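Local atomic coordinates of endonuclease V (Homo sapiens, PDB entry 6OZE), a protein that probably cleaves RNA next to inosine as a metal-dependent endoribonuclease with an RNase H-like fold, hydrolysing the phosphodiester backbone. Residues F222-E226 against P227-A231; G86-A89 against F90-P94; C234-E237 against H238-S242. The protein carries 4 engineered substitutions. One frame throughout, in Å; residues are numbered along the deposited sequence.

Contact 1 of 3, residues F222-E226 against P227-A231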
loop_
_atom_site.group_PDB
_atom_site.type_symbol
_atom_site.label_atom_id
_atom_site.label_comp_id
_atom_site.label_asym_id
_atom_site.label_seq_id
_atom_site.Cartn_x
_atom_site.Cartn_y
_atom_site.Cartn_z
ATOM N N PHE A 222 -7.227 -12.982 7.102
ATOM C CA PHE A 222 -6.900 -12.543 8.447
ATOM C C PHE A 222 -7.033 -11.019 8.482
ATOM O O PHE A 222 -7.575 -10.408 7.554
ATOM C CB PHE A 222 -5.501 -13.065 8.810
ATOM C CG PHE A 222 -5.353 -14.551 8.644
ATOM C CD1 PHE A 222 -5.832 -15.421 9.614
ATOM C CD2 PHE A 222 -4.748 -15.085 7.516
ATOM C CE1 PHE A 222 -5.699 -16.795 9.465
ATOM C CE2 PHE A 222 -4.614 -16.454 7.360
ATOM C CZ PHE A 222 -5.091 -17.311 8.338
ATOM N N ARG A 223 -6.534 -10.386 9.548
ATOM C CA ARG A 223 -6.681 -8.935 9.638
ATOM C C ARG A 223 -5.875 -8.225 8.553
ATOM O O ARG A 223 -6.356 -7.275 7.929
ATOM C CB ARG A 223 -6.309 -8.426 11.034
ATOM C CG ARG A 223 -6.506 -6.923 11.198
ATOM C CD ARG A 223 -5.793 -6.363 12.430
ATOM N NE ARG A 223 -5.634 -4.912 12.332
ATOM C CZ ARG A 223 -4.467 -4.283 12.247
ATOM N NH1 ARG A 223 -3.331 -4.971 12.267
ATOM N NH2 ARG A 223 -4.433 -2.960 12.153
ATOM N N ILE A 224 -4.653 -8.670 8.297
ATOM C CA ILE A 224 -3.846 -8.062 7.238
ATOM C C ILE A 224 -4.222 -8.710 5.907
ATOM O O ILE A 224 -4.153 -9.945 5.795
ATOM C CB ILE A 224 -2.369 -8.264 7.540
ATOM C CG1 ILE A 224 -2.044 -7.732 8.935
ATOM C CG2 ILE A 224 -1.503 -7.600 6.464
ATOM C CD1 ILE A 224 -2.363 -6.265 9.107
ATOM N N PRO A 225 -4.590 -7.927 4.886
ATOM C CA PRO A 225 -4.979 -8.512 3.596
ATOM C C PRO A 225 -3.898 -9.432 3.056
ATOM O O PRO A 225 -2.707 -9.158 3.185
ATOM C CB PRO A 225 -5.172 -7.293 2.690
ATOM C CG PRO A 225 -5.406 -6.147 3.630
ATOM C CD PRO A 225 -4.651 -6.456 4.883
ATOM N N GLU A 226 -4.334 -10.544 2.465
ATOM C CA GLU A 226 -3.421 -11.615 2.059
ATOM C C GLU A 226 -2.243 -11.156 1.214
ATOM O O GLU A 226 -1.113 -11.575 1.510
ATOM C CB GLU A 226 -4.208 -12.752 1.394
ATOM C CG GLU A 226 -4.716 -13.802 2.375
ATOM C CD GLU A 226 -3.600 -14.345 3.266
ATOM O OE1 GLU A 226 -3.374 -13.771 4.351
ATOM O OE2 GLU A 226 -2.935 -15.336 2.878
ATOM N N PRO A 227 -2.409 -10.324 0.180
ATOM C CA PRO A 227 -1.220 -9.933 -0.618
ATOM C C PRO A 227 -0.198 -9.170 0.204
ATOM O O PRO A 227 1.017 -9.394 0.039
ATOM C CB PRO A 227 -1.817 -9.099 -1.763
ATOM C CG PRO A 227 -3.287 -9.598 -1.869
ATOM C CD PRO A 227 -3.661 -9.798 -0.415
ATOM N N VAL A 228 -0.643 -8.297 1.099
ATOM C CA VAL A 228 0.253 -7.554 1.989
ATOM C C VAL A 228 0.892 -8.492 3.006
ATOM O O VAL A 228 2.104 -8.433 3.284
ATOM C CB VAL A 228 -0.563 -6.449 2.690
ATOM C CG1 VAL A 228 0.268 -5.719 3.730
ATOM C CG2 VAL A 228 -1.150 -5.479 1.669
ATOM N N ARG A 229 0.083 -9.388 3.568
ATOM C CA ARG A 229 0.573 -10.311 4.589
ATOM C C ARG A 229 1.625 -11.248 4.018
ATOM O O ARG A 229 2.650 -11.501 4.659
ATOM C CB ARG A 229 -0.605 -11.117 5.149
ATOM C CG ARG A 229 -0.332 -11.780 6.496
ATOM C CD ARG A 229 -1.523 -12.554 7.016
ATOM N NE ARG A 229 -1.787 -13.777 6.262
ATOM C CZ ARG A 229 -1.250 -14.963 6.536
ATOM N NH1 ARG A 229 -1.566 -16.015 5.794
ATOM N NH2 ARG A 229 -0.390 -15.104 7.542
ATOM N N GLN A 230 1.390 -11.769 2.808
ATOM C CA GLN A 230 2.370 -12.672 2.200
ATOM C C GLN A 230 3.650 -11.935 1.837
ATOM O O GLN A 230 4.737 -12.507 1.950
ATOM C CB GLN A 230 1.761 -13.394 0.996
ATOM C CG GLN A 230 0.645 -14.380 1.373
ATOM C CD GLN A 230 1.140 -15.552 2.184
ATOM O OE1 GLN A 230 2.296 -15.964 2.063
ATOM N NE2 GLN A 230 0.271 -16.099 3.021
ATOM N N ALA A 231 3.556 -10.669 1.416
ATOM C CA ALA A 231 4.785 -9.937 1.111
ATOM C C ALA A 231 5.574 -9.670 2.385
ATOM O O ALA A 231 6.811 -9.752 2.375
ATOM C CB ALA A 231 4.465 -8.648 0.352
#

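Contact 2 of 3, residues G86-A89 against F90-P94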
loop_
_atom_site.group_PDB
_atom_site.type_symbol
_atom_site.label_atom_id
_atom_site.label_comp_id
_atom_site.label_asym_id
_atom_site.label_seq_id
_atom_site.Cartn_x
_atom_site.Cartn_y
_atom_site.Cartn_z
ATOM N N GLY A 86 7.427 12.176 5.275
ATOM C CA GLY A 86 6.740 12.669 4.106
ATOM C C GLY A 86 7.405 12.308 2.798
ATOM O O GLY A 86 6.840 12.583 1.735
ATOM N N PHE A 87 8.588 11.700 2.849
ATOM C CA PHE A 87 9.387 11.401 1.666
ATOM C C PHE A 87 9.863 9.952 1.650
ATOM O O PHE A 87 10.809 9.619 0.921
ATOM C CB PHE A 87 10.578 12.364 1.583
ATOM C CG PHE A 87 10.181 13.800 1.476
ATOM C CD1 PHE A 87 9.913 14.365 0.242
ATOM C CD2 PHE A 87 10.078 14.599 2.611
ATOM C CE1 PHE A 87 9.558 15.688 0.129
ATOM C CE2 PHE A 87 9.716 15.931 2.509
ATOM C CZ PHE A 87 9.456 16.479 1.267
ATOM N N LEU A 88 9.233 9.084 2.452
ATOM C CA LEU A 88 9.642 7.684 2.517
ATOM C C LEU A 88 9.650 7.032 1.144
ATOM O O LEU A 88 10.499 6.176 0.867
ATOM C CB LEU A 88 8.712 6.901 3.449
ATOM C CG LEU A 88 8.912 5.381 3.499
ATOM C CD1 LEU A 88 10.318 5.020 3.963
ATOM C CD2 LEU A 88 7.874 4.723 4.390
ATOM N N ALA A 89 8.719 7.422 0.270
ATOM C CA ALA A 89 8.626 6.771 -1.032
ATOM C C ALA A 89 9.928 6.883 -1.816
ATOM O O ALA A 89 10.251 5.989 -2.606
ATOM C CB ALA A 89 7.453 7.331 -1.838
ATOM N N PHE A 90 10.702 7.956 -1.606
ATOM C CA PHE A 90 11.966 8.089 -2.314
ATOM C C PHE A 90 12.975 7.033 -1.889
ATOM O O PHE A 90 13.906 6.743 -2.647
ATOM C CB PHE A 90 12.529 9.501 -2.152
ATOM C CG PHE A 90 11.760 10.532 -2.919
ATOM C CD1 PHE A 90 12.066 10.799 -4.246
ATOM C CD2 PHE A 90 10.712 11.212 -2.329
ATOM C CE1 PHE A 90 11.343 11.740 -4.957
ATOM C CE2 PHE A 90 9.977 12.151 -3.043
ATOM C CZ PHE A 90 10.295 12.418 -4.354
ATOM N N ARG A 91 12.812 6.453 -0.705
ATOM C CA ARG A 91 13.693 5.373 -0.277
ATOM C C ARG A 91 13.264 4.021 -0.823
ATOM O O ARG A 91 14.124 3.193 -1.143
ATOM C CB ARG A 91 13.729 5.300 1.252
ATOM C CG ARG A 91 13.774 6.660 1.925
ATOM C CD ARG A 91 14.816 6.696 3.008
ATOM N NE ARG A 91 14.602 5.697 4.043
ATOM C CZ ARG A 91 15.583 5.142 4.748
ATOM N NH1 ARG A 91 16.844 5.471 4.515
ATOM N NH2 ARG A 91 15.302 4.251 5.680
ATOM N N GLU A 92 11.959 3.786 -0.948
ATOM C CA GLU A 92 11.393 2.460 -1.194
ATOM C C GLU A 92 10.983 2.216 -2.638
ATOM O O GLU A 92 11.188 1.111 -3.159
ATOM C CB GLU A 92 10.160 2.246 -0.312
ATOM C CG GLU A 92 10.446 2.176 1.171
ATOM C CD GLU A 92 9.207 1.814 1.969
ATOM O OE1 GLU A 92 8.165 1.527 1.344
ATOM O OE2 GLU A 92 9.276 1.809 3.215
ATOM N N VAL A 93 10.380 3.213 -3.293
ATOM C CA VAL A 93 9.851 2.997 -4.647
ATOM C C VAL A 93 10.883 2.480 -5.638
ATOM O O VAL A 93 10.536 1.600 -6.449
ATOM C CB VAL A 93 9.076 4.232 -5.128
ATOM C CG1 VAL A 93 8.786 4.123 -6.614
ATOM C CG2 VAL A 93 7.769 4.377 -4.367
ATOM N N PRO A 94 12.146 2.955 -5.660
ATOM C CA PRO A 94 13.091 2.420 -6.651
ATOM C C PRO A 94 13.168 0.904 -6.646
ATOM O O PRO A 94 13.225 0.275 -7.711
ATOM C CB PRO A 94 14.424 3.051 -6.240
ATOM C CG PRO A 94 14.038 4.321 -5.592
ATOM C CD PRO A 94 12.776 4.014 -4.846
#

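Contact 3 of 3, residues C234-E237 against H238-S242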
loop_
_atom_site.group_PDB
_atom_site.type_symbol
_atom_site.label_atom_id
_atom_site.label_comp_id
_atom_site.label_asym_id
_atom_site.label_seq_id
_atom_site.Cartn_x
_atom_site.Cartn_y
_atom_site.Cartn_z
ATOM N N CYS A 234 7.273 -12.951 3.264
ATOM C CA CYS A 234 8.413 -13.182 2.372
ATOM C C CYS A 234 9.627 -12.349 2.785
ATOM O O CYS A 234 10.767 -12.843 2.776
ATOM C CB CYS A 234 8.018 -12.848 0.934
ATOM S SG CYS A 234 7.077 -14.147 0.130
ATOM N N SER A 235 9.414 -11.078 3.129
ATOM C CA SER A 235 10.551 -10.238 3.505
ATOM C C SER A 235 11.194 -10.733 4.793
ATOM O O SER A 235 12.429 -10.776 4.903
ATOM C CB SER A 235 10.132 -8.784 3.679
ATOM O OG SER A 235 9.826 -8.192 2.448
ATOM N N ARG A 236 10.378 -11.084 5.786
ATOM C CA ARG A 236 10.929 -11.566 7.051
ATOM C C ARG A 236 11.712 -12.851 6.844
ATOM O O ARG A 236 12.835 -12.994 7.355
ATOM C CB ARG A 236 9.812 -11.766 8.074
ATOM C CG ARG A 236 9.377 -10.464 8.730
ATOM C CD ARG A 236 8.319 -10.703 9.791
ATOM N NE ARG A 236 7.121 -11.307 9.222
ATOM C CZ ARG A 236 5.988 -11.493 9.887
ATOM N NH1 ARG A 236 5.890 -11.118 11.156
ATOM N NH2 ARG A 236 4.949 -12.049 9.280
ATOM N N GLU A 237 11.172 -13.774 6.045
ATOM C CA GLU A 237 11.883 -15.020 5.785
ATOM C C GLU A 237 13.185 -14.767 5.037
ATOM O O GLU A 237 14.206 -15.403 5.321
ATOM C CB GLU A 237 11.015 -15.974 4.967
ATOM C CG GLU A 237 9.817 -16.533 5.715
ATOM C CD GLU A 237 8.965 -17.435 4.843
ATOM O OE1 GLU A 237 9.184 -17.452 3.611
ATOM O OE2 GLU A 237 8.080 -18.127 5.389
ATOM N N HIS A 238 13.158 -13.862 4.052
ATOM C CA HIS A 238 14.369 -13.602 3.276
ATOM C C HIS A 238 15.453 -12.975 4.140
ATOM O O HIS A 238 16.633 -13.292 3.988
ATOM C CB HIS A 238 14.046 -12.689 2.096
ATOM C CG HIS A 238 15.097 -12.673 1.045
ATOM N ND1 HIS A 238 15.377 -13.769 0.255
ATOM C CD2 HIS A 238 15.957 -11.701 0.663
ATOM C CE1 HIS A 238 16.359 -13.467 -0.576
ATOM N NE2 HIS A 238 16.727 -12.217 -0.351
ATOM N N ILE A 239 15.072 -12.083 5.052
ATOM C CA ILE A 239 16.058 -11.504 5.967
ATOM C C ILE A 239 16.659 -12.588 6.854
ATOM O O ILE A 239 17.881 -12.656 7.052
ATOM C CB ILE A 239 15.402 -10.389 6.805
ATOM C CG1 ILE A 239 15.107 -9.179 5.914
ATOM C CG2 ILE A 239 16.267 -10.046 8.031
ATOM C CD1 ILE A 239 14.177 -8.171 6.564
ATOM N N ARG A 240 15.810 -13.454 7.411
ATOM C CA ARG A 240 16.323 -14.498 8.290
ATOM C C ARG A 240 17.249 -15.454 7.547
ATOM O O ARG A 240 18.281 -15.873 8.090
ATOM C CB ARG A 240 15.173 -15.224 8.991
ATOM C CG ARG A 240 14.718 -14.515 10.272
ATOM C CD ARG A 240 13.269 -14.056 10.224
ATOM N NE ARG A 240 12.925 -13.205 11.363
ATOM C CZ ARG A 240 12.991 -11.875 11.356
ATOM N NH1 ARG A 240 13.385 -11.229 10.265
ATOM N NH2 ARG A 240 12.660 -11.188 12.440
ATOM N N LYS A 241 16.919 -15.800 6.300
ATOM C CA LYS A 241 17.808 -16.664 5.536
ATOM C C LYS A 241 19.121 -15.956 5.233
ATOM O O LYS A 241 20.201 -16.524 5.420
ATOM C CB LYS A 241 17.157 -17.084 4.218
ATOM C CG LYS A 241 15.862 -17.861 4.331
ATOM C CD LYS A 241 15.608 -18.535 2.997
ATOM C CE LYS A 241 14.147 -18.713 2.717
ATOM N NZ LYS A 241 13.943 -19.014 1.273
ATOM N N SER A 242 19.035 -14.708 4.751
ATOM C CA SER A 242 20.220 -14.031 4.242
ATOM C C SER A 242 21.190 -13.705 5.358
ATOM O O SER A 242 22.402 -13.716 5.142
ATOM C CB SER A 242 19.820 -12.743 3.520
ATOM O OG SER A 242 18.914 -12.995 2.463
#

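Contact 1 of 3, residues F222-E226 against P227-A231
Arg229 N bonds to Pro225 O at 2.8 Å, and Gln230 N bonds to Glu226 O; with these the chain passes from loop into helix 226-242, Pro225 holding the N-cap position. Glu226 folds back over this first turn. Its chain bends at chi2 (-53°), which lays the carboxylate alongside the Arg229 guanidinium, both pointing the same way. The two planes are nearly coplanar, 26° apart, and the carboxylate sits at the guanidinium edge in a salt bridge. The 2.5 Å between Glu226 OE1 and Arg229 NE is very short and its exact length doubtful. Glu226, Val228 and Arg229 each have a second conformer, and their contacts hold for the one modelled here. Glu226 OE2 takes two donors on its syn side: Arg229 NH1 at 3.3 Å and Gln230 NE2 at 3.3 Å. A leucine in place of Gln230 would probably cost OE2 this donor and leave the carboxylate held from the Arg229 side alone within the contact. Arg221 adds a long, weak ion pair to the same oxygen. The start of the helix and its N-cap pack on the central sheet of the RNase H-like fold: Pro225, Pro227 and Val228 touch Leu116 of strand 115-118, and Pro227 also meets Leu62. Phe222 comes over one face of the guanidinium, with CD2 3.5 Å from Arg229 NE. Ring and guanidinium are turned 67° against each other, so this is no parallel stack. Ile224 CG2 lies 3.9 Å from Arg229 CB. The same methyl is 3.8 Å from Val228 CG1, the side chains crossing at about a right angle.

Contact 2 of 3, residues G86-A89 against F90-P94
Leu88 O is gripped by two backbone donors of the next turn, Arg91 N at 2.8 Å and, weakly, Glu92 N. Phe87 O receives Phe90 N, likewise three residues on, so the chain winds tightly here before the regular helix takes over. Ala89 O then makes the i to i+4 bond, to Val93 N at 2.9 Å, with Glu92 N again a weak second donor. This is the start of helix 89-106. The helix is kinked at Pro94, whose N makes no bond to the turn before.

The side chains add apolar contacts. Phe87 and Phe90 lie side by side, pointing the same way, and Phe90 CE2 sits at the edge of the Phe87 ring, 4.0 Å from Phe87 CD1. Phe90 also stacks on Trp9 and meets His133 edge-to-face. Ala89 CB packs against Val93 CG2 at 3.9 Å. Leu88, in the conformer modelled here, crosses Glu92 at a slant and brings CD2 to 3.4 Å from Glu92 OE2.

The Arg91 guanidinium bonds to the carbonyls of Ala81 and Ser52, while its NE is buried without a partner in the model. The polar ties within the contact are thus all backbone to backbone. Its side chains meet through carbon, or carbon against carboxylate oxygen, so they pack by shape, with no directional bond between them.

Contact 3 of 3, residues C234-E237 against H238-S242
The Arg240 guanidinium has Arg236 CB over one face, 4.2 Å from Arg240 NH1. Over one face of the His238 ring lies Ser242 OG, offset toward the rim. Arg240 NH1 also makes a weak bond to Arg236 O at 3.4 Å. Arg240 has a second conformer, so this hold is tentative. The same carbonyl takes Arg240 N at 3.0 Å, one of four regular i to i+4 backbone bonds here; the others run Cys234 to His238, Ser235 to Ile239 and Glu237 to Lys241. Ile239 CG1 stands beside its backbone N (chi1 -71°), which lays it 3.3 Å from Ser235 O. His238 O accepts twice, from Ser242 N and, at 2.8 Å, from Ser242 OG, which approach from opposite faces of its plane. Arg236 NH2 pairs with Asp232 one turn back. Glu237 OE1 and Lys241 NZ stand 5.5 Å apart, too far for a salt bridge.

This is the last part of helix 226-242, with one side against the sheet. Ser235 OG bonds to Ser58 and Asp44. Cys234 and His238 touch strands 54-63 and 69-78, and Ile239 rests on Cys56.

Contacts 1 and 3 share helix 226-242: contact 1 forms its first turns and contact 3 its last, with centres about 16 Å apart. Contact 2, at the start of helix 89-106, lies about 21 Å from either centre. Its nearest atoms are about 11 Å from contact 1 and about 10 Å from contact 3, and it lies across the chain's centre from contact 1. In between runs the mixed sheet, whose strand 39-47 is touched by both contact 2 and contact 3. A glycerol, probably from the crystallisation liquor, lies about 6 Å from the side chain of Glu226, and a sodium ion about 13 Å from that of Pro227.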